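Local coordinates for protein cortical-lytic enzyme (PDB 5JIP) that takes part in breaking down the spore cortex during germination, probably as a family 25 muramidase that cleaves the glycan chains of peptidoglycan, at residues Y39-S45 and C70-F75; L122-V128 and Y158-P164; L170-L175 and G195-M201. One frame throughout, in Å; residues are numbered along the deposited sequence.

Contact 1. Residues Y39-S45 and C70-F75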
loop_
_atom_site.group_PDB
_atom_site.type_symbol
_atom_site.label_atom_id
_atom_site.label_comp_id
_atom_site.label_asym_id
_atom_site.label_seq_id
_atom_site.Cartn_x
_atom_site.Cartn_y
_atom_site.Cartn_z
ATOM N N TYR A 39 -15.100 -13.516 16.714
ATOM C CA TYR A 39 -16.141 -13.395 15.693
ATOM C C TYR A 39 -17.493 -13.872 16.219
ATOM O O TYR A 39 -17.568 -14.851 16.959
ATOM C CB TYR A 39 -15.775 -14.181 14.434
ATOM C CG TYR A 39 -15.124 -13.293 13.387
ATOM C CD1 TYR A 39 -15.870 -12.372 12.655
ATOM C CD2 TYR A 39 -13.769 -13.366 13.144
ATOM C CE1 TYR A 39 -15.275 -11.567 11.702
ATOM C CE2 TYR A 39 -13.160 -12.547 12.204
ATOM C CZ TYR A 39 -13.899 -11.650 11.496
ATOM O OH TYR A 39 -13.229 -10.862 10.585
ATOM N N LEU A 40 -18.550 -13.136 15.850
ATOM C CA LEU A 40 -19.932 -13.410 16.232
ATOM C C LEU A 40 -20.790 -13.558 14.983
ATOM O O LEU A 40 -20.577 -12.871 13.985
ATOM C CB LEU A 40 -20.533 -12.265 17.056
ATOM C CG LEU A 40 -19.692 -11.732 18.232
ATOM C CD1 LEU A 40 -20.326 -10.439 18.776
ATOM C CD2 LEU A 40 -19.549 -12.806 19.290
ATOM N N ARG A 41 -21.783 -14.432 15.042
ATOM C CA ARG A 41 -22.837 -14.370 14.040
ATOM C C ARG A 41 -23.677 -13.126 14.267
ATOM O O ARG A 41 -24.217 -12.906 15.359
ATOM C CB ARG A 41 -23.729 -15.614 14.073
ATOM C CG ARG A 41 -24.793 -15.580 12.950
ATOM C CD ARG A 41 -25.516 -16.923 12.768
ATOM N NE ARG A 41 -26.464 -17.185 13.844
ATOM C CZ ARG A 41 -27.397 -18.134 13.797
ATOM N NH1 ARG A 41 -27.466 -18.935 12.740
ATOM N NH2 ARG A 41 -28.255 -18.270 14.805
ATOM N N ALA A 42 -23.806 -12.327 13.227
ATOM C CA ALA A 42 -24.732 -11.203 13.230
ATOM C C ALA A 42 -26.101 -11.635 12.761
ATOM O O ALA A 42 -27.107 -11.280 13.382
ATOM C CB ALA A 42 -24.233 -10.076 12.339
ATOM N N SER A 43 -26.149 -12.366 11.649
ATOM C CA SER A 43 -27.401 -12.632 10.951
ATOM C C SER A 43 -27.217 -13.871 10.101
ATOM O O SER A 43 -26.111 -14.393 9.942
ATOM C CB SER A 43 -27.831 -11.459 10.066
ATOM O OG SER A 43 -26.785 -11.091 9.154
ATOM N N GLY A 44 -28.321 -14.324 9.535
ATOM C CA GLY A 44 -28.286 -15.495 8.691
ATOM C C GLY A 44 -29.613 -15.703 8.008
ATOM O O GLY A 44 -30.659 -15.292 8.509
ATOM N N SER A 45 -29.549 -16.309 6.830
ATOM C CA SER A 45 -30.709 -16.615 6.014
ATOM C C SER A 45 -30.859 -18.121 5.818
ATOM O O SER A 45 -31.626 -18.556 4.944
ATOM C CB SER A 45 -30.576 -15.881 4.674
ATOM O OG SER A 45 -30.536 -14.460 4.865
ATOM N N CYS A 70 -13.674 -7.270 17.767
ATOM C CA CYS A 70 -14.917 -7.977 17.530
ATOM C C CYS A 70 -15.369 -7.799 16.088
ATOM O O CYS A 70 -15.352 -6.688 15.552
ATOM C CB CYS A 70 -15.982 -7.471 18.507
ATOM S SG CYS A 70 -17.543 -8.376 18.416
ATOM N N GLY A 71 -15.774 -8.894 15.452
ATOM C CA GLY A 71 -16.333 -8.826 14.120
ATOM C C GLY A 71 -17.531 -9.752 14.030
ATOM O O GLY A 71 -17.805 -10.508 14.962
ATOM N N ALA A 72 -18.229 -9.703 12.891
ATOM C CA ALA A 72 -19.413 -10.552 12.777
ATOM C C ALA A 72 -19.606 -11.060 11.360
ATOM O O ALA A 72 -19.140 -10.462 10.380
ATOM C CB ALA A 72 -20.653 -9.799 13.236
ATOM N N TYR A 73 -20.376 -12.146 11.262
ATOM C CA TYR A 73 -20.625 -12.785 9.991
ATOM C C TYR A 73 -22.118 -12.920 9.723
ATOM O O TYR A 73 -22.960 -12.869 10.637
ATOM C CB TYR A 73 -19.951 -14.157 9.908
ATOM C CG TYR A 73 -20.421 -15.218 10.864
ATOM C CD1 TYR A 73 -21.566 -15.976 10.606
ATOM C CD2 TYR A 73 -19.695 -15.506 12.004
ATOM C CE1 TYR A 73 -21.977 -16.948 11.477
ATOM C CE2 TYR A 73 -20.107 -16.491 12.891
ATOM C CZ TYR A 73 -21.243 -17.202 12.619
ATOM O OH TYR A 73 -21.639 -18.167 13.511
ATOM N N HIS A 74 -22.415 -13.050 8.435
ATOM C CA HIS A 74 -23.736 -13.379 7.914
ATOM C C HIS A 74 -23.716 -14.771 7.287
ATOM O O HIS A 74 -22.885 -15.050 6.414
ATOM C CB HIS A 74 -24.178 -12.358 6.860
ATOM C CG HIS A 74 -25.437 -12.743 6.150
ATOM N ND1 HIS A 74 -26.674 -12.680 6.749
ATOM C CD2 HIS A 74 -25.651 -13.208 4.893
ATOM C CE1 HIS A 74 -27.598 -13.071 5.884
ATOM N NE2 HIS A 74 -27.001 -13.406 4.753
ATOM N N PHE A 75 -24.668 -15.623 7.673
ATOM C CA PHE A 75 -24.787 -16.941 7.056
ATOM C C PHE A 75 -25.577 -16.796 5.764
ATOM O O PHE A 75 -26.772 -16.467 5.774
ATOM C CB PHE A 75 -25.441 -17.959 7.984
ATOM C CG PHE A 75 -25.485 -19.331 7.396
ATOM C CD1 PHE A 75 -26.524 -19.718 6.569
ATOM C CD2 PHE A 75 -24.473 -20.225 7.655
ATOM C CE1 PHE A 75 -26.550 -20.981 6.007
ATOM C CE2 PHE A 75 -24.484 -21.490 7.089
ATOM C CZ PHE A 75 -25.532 -21.871 6.288
#

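Contact 2. Residues L122-V128 and Y158-P164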
loop_
_atom_site.group_PDB
_atom_site.type_symbol
_atom_site.label_atom_id
_atom_site.label_comp_id
_atom_site.label_asym_id
_atom_site.label_seq_id
_atom_site.Cartn_x
_atom_site.Cartn_y
_atom_site.Cartn_z
ATOM N N LEU A 122 -26.691 -25.246 -7.820
ATOM C CA LEU A 122 -26.041 -24.095 -8.433
ATOM C C LEU A 122 -24.770 -24.533 -9.138
ATOM O O LEU A 122 -24.032 -25.390 -8.641
ATOM C CB LEU A 122 -25.695 -23.007 -7.405
ATOM C CG LEU A 122 -26.861 -22.358 -6.653
ATOM C CD1 LEU A 122 -26.326 -21.316 -5.673
ATOM C CD2 LEU A 122 -27.857 -21.744 -7.594
ATOM N N THR A 123 -24.525 -23.944 -10.305
ATOM C CA THR A 123 -23.222 -24.083 -10.929
ATOM C C THR A 123 -22.189 -23.245 -10.168
ATOM O O THR A 123 -22.522 -22.335 -9.402
ATOM C CB THR A 123 -23.270 -23.644 -12.393
ATOM O OG1 THR A 123 -23.424 -22.226 -12.452
ATOM C CG2 THR A 123 -24.433 -24.277 -13.118
ATOM N N THR A 124 -20.917 -23.571 -10.386
ATOM C CA THR A 124 -19.854 -22.748 -9.825
ATOM C C THR A 124 -19.989 -21.294 -10.265
ATOM O O THR A 124 -19.777 -20.373 -9.465
ATOM C CB THR A 124 -18.514 -23.323 -10.221
ATOM O OG1 THR A 124 -18.431 -24.655 -9.715
ATOM C CG2 THR A 124 -17.358 -22.463 -9.672
ATOM N N THR A 125 -20.347 -21.056 -11.533
ATOM C CA THR A 125 -20.538 -19.676 -11.978
ATOM C C THR A 125 -21.659 -19.018 -11.196
ATOM O O THR A 125 -21.538 -17.868 -10.760
ATOM C CB THR A 125 -20.838 -19.622 -13.480
ATOM O OG1 THR A 125 -19.760 -20.225 -14.213
ATOM C CG2 THR A 125 -21.034 -18.173 -13.958
ATOM N N GLU A 126 -22.765 -19.731 -11.001
ATOM C CA GLU A 126 -23.884 -19.141 -10.287
ATOM C C GLU A 126 -23.521 -18.848 -8.832
ATOM O O GLU A 126 -23.873 -17.782 -8.307
ATOM C CB GLU A 126 -25.099 -20.068 -10.375
ATOM C CG GLU A 126 -25.709 -20.120 -11.766
ATOM C CD GLU A 126 -26.751 -21.201 -11.930
ATOM O OE1 GLU A 126 -26.585 -22.295 -11.341
ATOM O OE2 GLU A 126 -27.742 -20.938 -12.656
ATOM N N LEU A 127 -22.827 -19.774 -8.168
ATOM C CA LEU A 127 -22.485 -19.554 -6.761
ATOM C C LEU A 127 -21.513 -18.388 -6.629
ATOM O O LEU A 127 -21.726 -17.471 -5.831
ATOM C CB LEU A 127 -21.892 -20.813 -6.150
ATOM C CG LEU A 127 -21.444 -20.708 -4.687
ATOM C CD1 LEU A 127 -22.609 -20.368 -3.798
ATOM C CD2 LEU A 127 -20.812 -22.000 -4.181
ATOM N N VAL A 128 -20.457 -18.387 -7.439
ATOM C CA VAL A 128 -19.461 -17.331 -7.340
ATOM C C VAL A 128 -20.067 -15.985 -7.730
ATOM O O VAL A 128 -19.784 -14.976 -7.090
ATOM C CB VAL A 128 -18.215 -17.685 -8.184
ATOM C CG1 VAL A 128 -17.265 -16.504 -8.287
ATOM C CG2 VAL A 128 -17.447 -18.903 -7.610
ATOM N N TYR A 158 -17.103 -27.094 -5.614
ATOM C CA TYR A 158 -17.380 -26.074 -6.615
ATOM C C TYR A 158 -16.152 -25.805 -7.475
ATOM O O TYR A 158 -15.878 -24.671 -7.865
ATOM C CB TYR A 158 -17.882 -24.806 -5.943
ATOM C CG TYR A 158 -19.326 -24.926 -5.540
ATOM C CD1 TYR A 158 -20.338 -24.707 -6.464
ATOM C CD2 TYR A 158 -19.680 -25.298 -4.243
ATOM C CE1 TYR A 158 -21.665 -24.829 -6.110
ATOM C CE2 TYR A 158 -21.008 -25.422 -3.875
ATOM C CZ TYR A 158 -21.992 -25.183 -4.807
ATOM O OH TYR A 158 -23.312 -25.293 -4.464
ATOM N N ASP A 159 -15.395 -26.865 -7.766
ATOM C CA ASP A 159 -14.305 -26.798 -8.736
ATOM C C ASP A 159 -13.256 -25.789 -8.307
ATOM O O ASP A 159 -12.740 -25.037 -9.135
ATOM C CB ASP A 159 -14.813 -26.422 -10.133
ATOM C CG ASP A 159 -15.652 -27.503 -10.774
ATOM O OD1 ASP A 159 -15.152 -28.639 -10.923
ATOM O OD2 ASP A 159 -16.809 -27.194 -11.137
ATOM N N ASP A 160 -12.940 -25.737 -7.014
ATOM C CA ASP A 160 -11.908 -24.814 -6.560
ATOM C C ASP A 160 -12.347 -23.364 -6.721
ATOM O O ASP A 160 -11.514 -22.461 -6.734
ATOM C CB ASP A 160 -10.607 -25.061 -7.347
ATOM C CG ASP A 160 -9.336 -24.766 -6.545
ATOM O OD1 ASP A 160 -9.364 -24.870 -5.310
ATOM O OD2 ASP A 160 -8.278 -24.466 -7.164
ATOM N N PHE A 161 -13.645 -23.116 -6.886
ATOM C CA PHE A 161 -14.168 -21.780 -7.169
ATOM C C PHE A 161 -13.581 -21.210 -8.458
ATOM O O PHE A 161 -13.535 -19.992 -8.656
ATOM C CB PHE A 161 -13.903 -20.802 -6.012
ATOM C CG PHE A 161 -14.835 -20.945 -4.851
ATOM C CD1 PHE A 161 -15.806 -21.942 -4.801
ATOM C CD2 PHE A 161 -14.761 -20.043 -3.804
ATOM C CE1 PHE A 161 -16.676 -22.039 -3.701
ATOM C CE2 PHE A 161 -15.611 -20.140 -2.731
ATOM C CZ PHE A 161 -16.567 -21.150 -2.674
ATOM N N LYS A 162 -13.164 -22.083 -9.362
ATOM C CA LYS A 162 -12.741 -21.650 -10.694
ATOM C C LYS A 162 -13.960 -21.465 -11.576
ATOM O O LYS A 162 -14.761 -22.387 -11.738
ATOM C CB LYS A 162 -11.784 -22.663 -11.305
ATOM C CG LYS A 162 -11.198 -22.199 -12.642
ATOM C CD LYS A 162 -10.075 -23.105 -13.099
ATOM C CE LYS A 162 -9.345 -22.490 -14.290
ATOM N NZ LYS A 162 -8.315 -23.395 -14.906
ATOM N N VAL A 163 -14.124 -20.270 -12.122
ATOM C CA VAL A 163 -15.267 -19.946 -12.966
ATOM C C VAL A 163 -14.829 -20.101 -14.418
ATOM O O VAL A 163 -13.864 -19.445 -14.825
ATOM C CB VAL A 163 -15.786 -18.535 -12.707
ATOM C CG1 VAL A 163 -16.882 -18.171 -13.729
ATOM C CG2 VAL A 163 -16.304 -18.465 -11.262
ATOM N N PRO A 164 -15.517 -20.905 -15.220
ATOM C CA PRO A 164 -15.166 -21.032 -16.650
ATOM C C PRO A 164 -15.010 -19.679 -17.333
ATOM O O PRO A 164 -15.881 -18.820 -17.265
ATOM C CB PRO A 164 -16.353 -21.816 -17.221
ATOM C CG PRO A 164 -16.797 -22.680 -16.076
ATOM C CD PRO A 164 -16.605 -21.822 -14.841
HETATM O O HOH W 1 -18.657 -19.081 -16.433
#

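Contact 3. Residues L170-L175 and G195-M201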
loop_
_atom_site.group_PDB
_atom_site.type_symbol
_atom_site.label_atom_id
_atom_site.label_comp_id
_atom_site.label_asym_id
_atom_site.label_seq_id
_atom_site.Cartn_x
_atom_site.Cartn_y
_atom_site.Cartn_z
ATOM N N LEU A 170 -13.059 -14.545 -6.847
ATOM C CA LEU A 170 -13.090 -14.197 -5.426
ATOM C C LEU A 170 -11.711 -14.181 -4.771
ATOM O O LEU A 170 -11.625 -13.944 -3.554
ATOM C CB LEU A 170 -13.991 -15.167 -4.679
ATOM C CG LEU A 170 -15.377 -15.354 -5.274
ATOM C CD1 LEU A 170 -16.118 -16.420 -4.500
ATOM C CD2 LEU A 170 -16.158 -14.038 -5.372
ATOM N N SER A 171 -10.637 -14.417 -5.534
ATOM C CA SER A 171 -9.315 -14.631 -4.945
ATOM C C SER A 171 -8.718 -13.356 -4.372
ATOM O O SER A 171 -7.658 -13.414 -3.728
ATOM C CB SER A 171 -8.363 -15.236 -5.996
ATOM O OG SER A 171 -8.114 -14.352 -7.090
ATOM N N ASP A 172 -9.346 -12.214 -4.610
ATOM C CA ASP A 172 -8.901 -10.980 -3.998
ATOM C C ASP A 172 -9.632 -10.723 -2.683
ATOM O O ASP A 172 -9.252 -9.816 -1.954
ATOM C CB ASP A 172 -9.078 -9.787 -4.954
ATOM C CG ASP A 172 -10.528 -9.439 -5.223
ATOM O OD1 ASP A 172 -11.359 -10.366 -5.394
ATOM O OD2 ASP A 172 -10.814 -8.218 -5.281
ATOM N N MET A 173 -10.618 -11.540 -2.332
ATOM C CA MET A 173 -11.226 -11.413 -1.012
ATOM C C MET A 173 -10.287 -11.953 0.063
ATOM O O MET A 173 -9.596 -12.940 -0.156
ATOM C CB MET A 173 -12.558 -12.172 -0.955
ATOM C CG MET A 173 -13.560 -11.681 -1.964
ATOM S SD MET A 173 -15.146 -12.504 -1.743
ATOM C CE MET A 173 -15.716 -11.754 -0.193
ATOM N N PRO A 174 -10.254 -11.354 1.250
ATOM C CA PRO A 174 -9.623 -12.061 2.370
ATOM C C PRO A 174 -10.341 -13.378 2.573
ATOM O O PRO A 174 -11.569 -13.440 2.487
ATOM C CB PRO A 174 -9.800 -11.112 3.565
ATOM C CG PRO A 174 -10.048 -9.780 2.960
ATOM C CD PRO A 174 -10.796 -10.054 1.650
ATOM N N LEU A 175 -9.557 -14.427 2.842
ATOM C CA LEU A 175 -10.073 -15.781 3.020
ATOM C C LEU A 175 -9.954 -16.248 4.466
ATOM O O LEU A 175 -8.857 -16.291 5.042
ATOM C CB LEU A 175 -9.346 -16.776 2.113
ATOM C CG LEU A 175 -9.745 -18.235 2.269
ATOM C CD1 LEU A 175 -11.172 -18.439 1.846
ATOM C CD2 LEU A 175 -8.807 -19.094 1.476
ATOM N N GLY A 195 -7.176 -20.059 -6.031
ATOM C CA GLY A 195 -6.417 -18.905 -6.468
ATOM C C GLY A 195 -6.010 -17.955 -5.371
ATOM O O GLY A 195 -5.390 -16.930 -5.662
ATOM N N TRP A 196 -6.363 -18.244 -4.118
ATOM C CA TRP A 196 -5.941 -17.436 -2.988
ATOM C C TRP A 196 -4.469 -17.671 -2.700
ATOM O O TRP A 196 -4.049 -18.812 -2.468
ATOM C CB TRP A 196 -6.780 -17.791 -1.762
ATOM C CG TRP A 196 -8.097 -17.058 -1.702
ATOM C CD1 TRP A 196 -8.285 -15.708 -1.486
ATOM C CD2 TRP A 196 -9.412 -17.624 -1.820
ATOM N NE1 TRP A 196 -9.621 -15.414 -1.479
ATOM C CE2 TRP A 196 -10.334 -16.577 -1.658
ATOM C CE3 TRP A 196 -9.895 -18.926 -2.027
ATOM C CZ2 TRP A 196 -11.707 -16.779 -1.739
ATOM C CZ3 TRP A 196 -11.260 -19.120 -2.088
ATOM C CH2 TRP A 196 -12.148 -18.053 -1.946
ATOM N N LYS A 197 -3.680 -16.598 -2.729
ATOM C CA LYS A 197 -2.266 -16.720 -2.369
ATOM C C LYS A 197 -2.086 -17.106 -0.910
ATOM O O LYS A 197 -1.149 -17.829 -0.566
ATOM C CB LYS A 197 -1.523 -15.422 -2.634
ATOM C CG LYS A 197 -1.648 -14.895 -4.050
ATOM C CD LYS A 197 -0.892 -15.740 -5.019
ATOM C CE LYS A 197 -0.741 -15.020 -6.364
ATOM N NZ LYS A 197 -0.310 -13.565 -6.211
ATOM N N ARG A 198 -2.953 -16.613 -0.035
ATOM C CA ARG A 198 -2.827 -16.846 1.398
ATOM C C ARG A 198 -4.206 -16.946 2.022
ATOM O O ARG A 198 -5.173 -16.373 1.508
ATOM C CB ARG A 198 -2.086 -15.699 2.098
ATOM C CG ARG A 198 -0.650 -15.569 1.764
ATOM C CD ARG A 198 -0.081 -14.295 2.384
ATOM N NE ARG A 198 -0.243 -14.247 3.843
ATOM C CZ ARG A 198 0.461 -14.982 4.703
ATOM N NH1 ARG A 198 1.375 -15.852 4.263
ATOM N NH2 ARG A 198 0.246 -14.851 6.012
ATOM N N TRP A 199 -4.280 -17.660 3.146
ATOM C CA TRP A 199 -5.411 -17.509 4.047
ATOM C C TRP A 199 -5.136 -16.401 5.048
ATOM O O TRP A 199 -4.004 -16.177 5.484
ATOM C CB TRP A 199 -5.772 -18.807 4.781
ATOM C CG TRP A 199 -4.722 -19.543 5.573
ATOM C CD1 TRP A 199 -4.041 -20.656 5.182
ATOM C CD2 TRP A 199 -4.352 -19.313 6.938
ATOM N NE1 TRP A 199 -3.215 -21.090 6.193
ATOM C CE2 TRP A 199 -3.390 -20.282 7.282
ATOM C CE3 TRP A 199 -4.684 -18.346 7.870
ATOM C CZ2 TRP A 199 -2.803 -20.325 8.527
ATOM C CZ3 TRP A 199 -4.084 -18.385 9.109
ATOM C CH2 TRP A 199 -3.150 -19.357 9.426
ATOM N N THR A 200 -6.191 -15.674 5.372
ATOM C CA THR A 200 -6.143 -14.673 6.414
ATOM C C THR A 200 -6.453 -15.287 7.777
ATOM O O THR A 200 -5.803 -14.939 8.775
ATOM C CB THR A 200 -7.132 -13.559 6.058
ATOM O OG1 THR A 200 -6.689 -12.937 4.844
ATOM C CG2 THR A 200 -7.262 -12.551 7.151
ATOM N N MET A 201 -7.450 -16.178 7.840
ATOM C CA MET A 201 -7.732 -16.955 9.047
ATOM C C MET A 201 -7.988 -18.400 8.657
ATOM O O MET A 201 -8.382 -18.702 7.529
ATOM C CB MET A 201 -8.931 -16.405 9.809
ATOM C CG MET A 201 -8.692 -15.043 10.414
ATOM S SD MET A 201 -10.104 -14.405 11.394
ATOM C CE MET A 201 -10.916 -15.856 11.981
HETATM O O HOH W 2 -5.122 -13.980 -3.598
HETATM O O HOH W 3 -6.655 -14.188 2.391
#

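Contact 1. Residues Y39-S45 and C70-F75
The ring of Tyr73 lies flat against the backbone of Arg41, whose CA stands 3.6 Å from the ring centroid and only 12° off the ring normal, a CH-pi contact over the middle of the face. Because CG of Tyr73 is set between its own N and carbonyl carbon (chi1 64°), the ring swings across to the neighbouring strand. Arg41 CB adds a close approach of 3.3 Å to Tyr73 CZ, while the guanidinium leads away to salt bridges with Asp53 and Glu21. The strands 38-44 and 70-75 run parallel and are joined through helix 56-66, a beta-alpha-beta unit of the TIM-barrel-like fold of this glycosidase family. Their pairing is interrupted by a beta bulge: Tyr73 O accepts a bond from Ala42 N at 2.8 Å and a weak one from Ser43 N at 3.4 Å, after which the register has shifted by one residue. On the same face as Tyr73, the ring of Tyr39 leans over Gly71, with CD1 3.4 Å from Gly71 C. The ring rests against the glycine backbone, and its OH is held by Phe109 O. Leu40 points to the other face, where its CD1 meets Cys70 SG at 3.5 Å and both side chains pack against helix 56-66; its backbone N bonds to Gly71 O at 2.9 Å. Farther along this face, Ser43 OG and His74 ND1 share a hydrogen bond of 2.9 Å at the edge of the imidazole, while His74 NE2 is bound to Gln88 OE1, which leaves the ring gripped through both nitrogens.

Contact 2. Residues L122-V128 and Y158-P164
Leu127 and Tyr158 meet at about a right angle, the CD2 methyl of the leucine standing over the centre of one face of the phenol ring in a CH-pi contact. With CG anti to the backbone N (chi1 178°), Leu127 extends from the first turn of helix 124-142 straight onto the ring. Thr124 comes to the same ring at its edge, and both its OG1 and its CG2 reach Tyr158 O at 3.2 Å, OG1 in at best a weak hydrogen bond; CG2 also rests beside Lys162 O, 3.3 Å away. Tyr158 O also accepts from Phe161 N within its own loop. One turn round the helix, Val128 crosses Val163 obliquely, with CG1 of the former 3.7 Å from CG2 of the latter. The side chain of Thr125 is roughly perpendicular to that of Val163; its OG1 touches Pro164 CD at 3.6 Å and is linked to Pro164 O by a water. A capping box fixes the start of the helix, Glu126 N bonding to Thr123 OG1 at 3.0 Å and Thr123 N to Glu126 OE1 at 2.8 Å. The loop thus covers the N-terminal turn of helix 124-142 just after helix 152-157 has ended; Phe154 of that helix packs on Leu127, Tyr158 and Phe161, Tyr158 OH bonds to Pro117 O, and the loop then runs on toward strand 175-178.

Contact 3. Residues L170-L175 and G195-M201
Leu175 and Ser171 hold the indole of Trp196 between them, one over each face. The type I turn from Leu170 to Met173 and the 195-201 loop lead into strands 175-178 and 201-208, parallel neighbours in the barrel, so the contact lies at the N-terminal end of those strands. Leu175 has CG anti to its N (chi1 177°), which spreads the branched side chain over the tryptophan: CB stands 3.8 Å from the centroid of the five-membered ring, CD2 lies 3.7 Å from Trp196 CD2, and CD1 covers the six-membered ring. On the opposite face Ser171 presents its CA, not its hydroxyl, in a second CH-pi contact; its OG is bonded to Tyr168 O. Trp196 itself has CG nearly opposite its carbonyl carbon (chi1 -84°), a setting that carries the indole in among the carbonyls of the turn. There NE1 gives a bent hydrogen bond to Met173 O, 2.8 Å long with 134° at the hydrogen and the oxygen somewhat out of the indole plane. Packing on both faces and the N-H bond at the edge probably limit how far the buried ring can tilt or turn. Where the strands begin, Leu175 O is gripped twice, by Thr200 N at 2.8 Å and by Met201 N at 3.1 Å, both in the carbonyl plane. Thr200 OG1 lies close to CB of Pro174. This hydroxyl also meets a water that bridges the two segments; the water accepts from Leu175 N at 2.9 Å and donates to Arg198 O at 2.8 Å.

How the contacts relate
The three contacts follow one another along the chain, each closing before the next opens, and all belong to the family 25 TIM-barrel-like domain. Contact 1 pairs two early strands of its sheet, and contact 3 joins the loops leading into two later ones; their centres are about 19 Å apart, yet Tyr39 CE2 touches Met201 SD at 3.7 Å. Contact 2 lies farther out, its centre about 24 Å from that of contact 1 and 16 Å from that of contact 3. Helix 124-142 and Phe161 tie contacts 2 and 3 together, since Leu170 packs on Val128 and Phe161 meets Trp196. Contact 3 thus touches both others, linking the barrel strands of contact 1 with the helix and loop of contact 2, which do not touch each other.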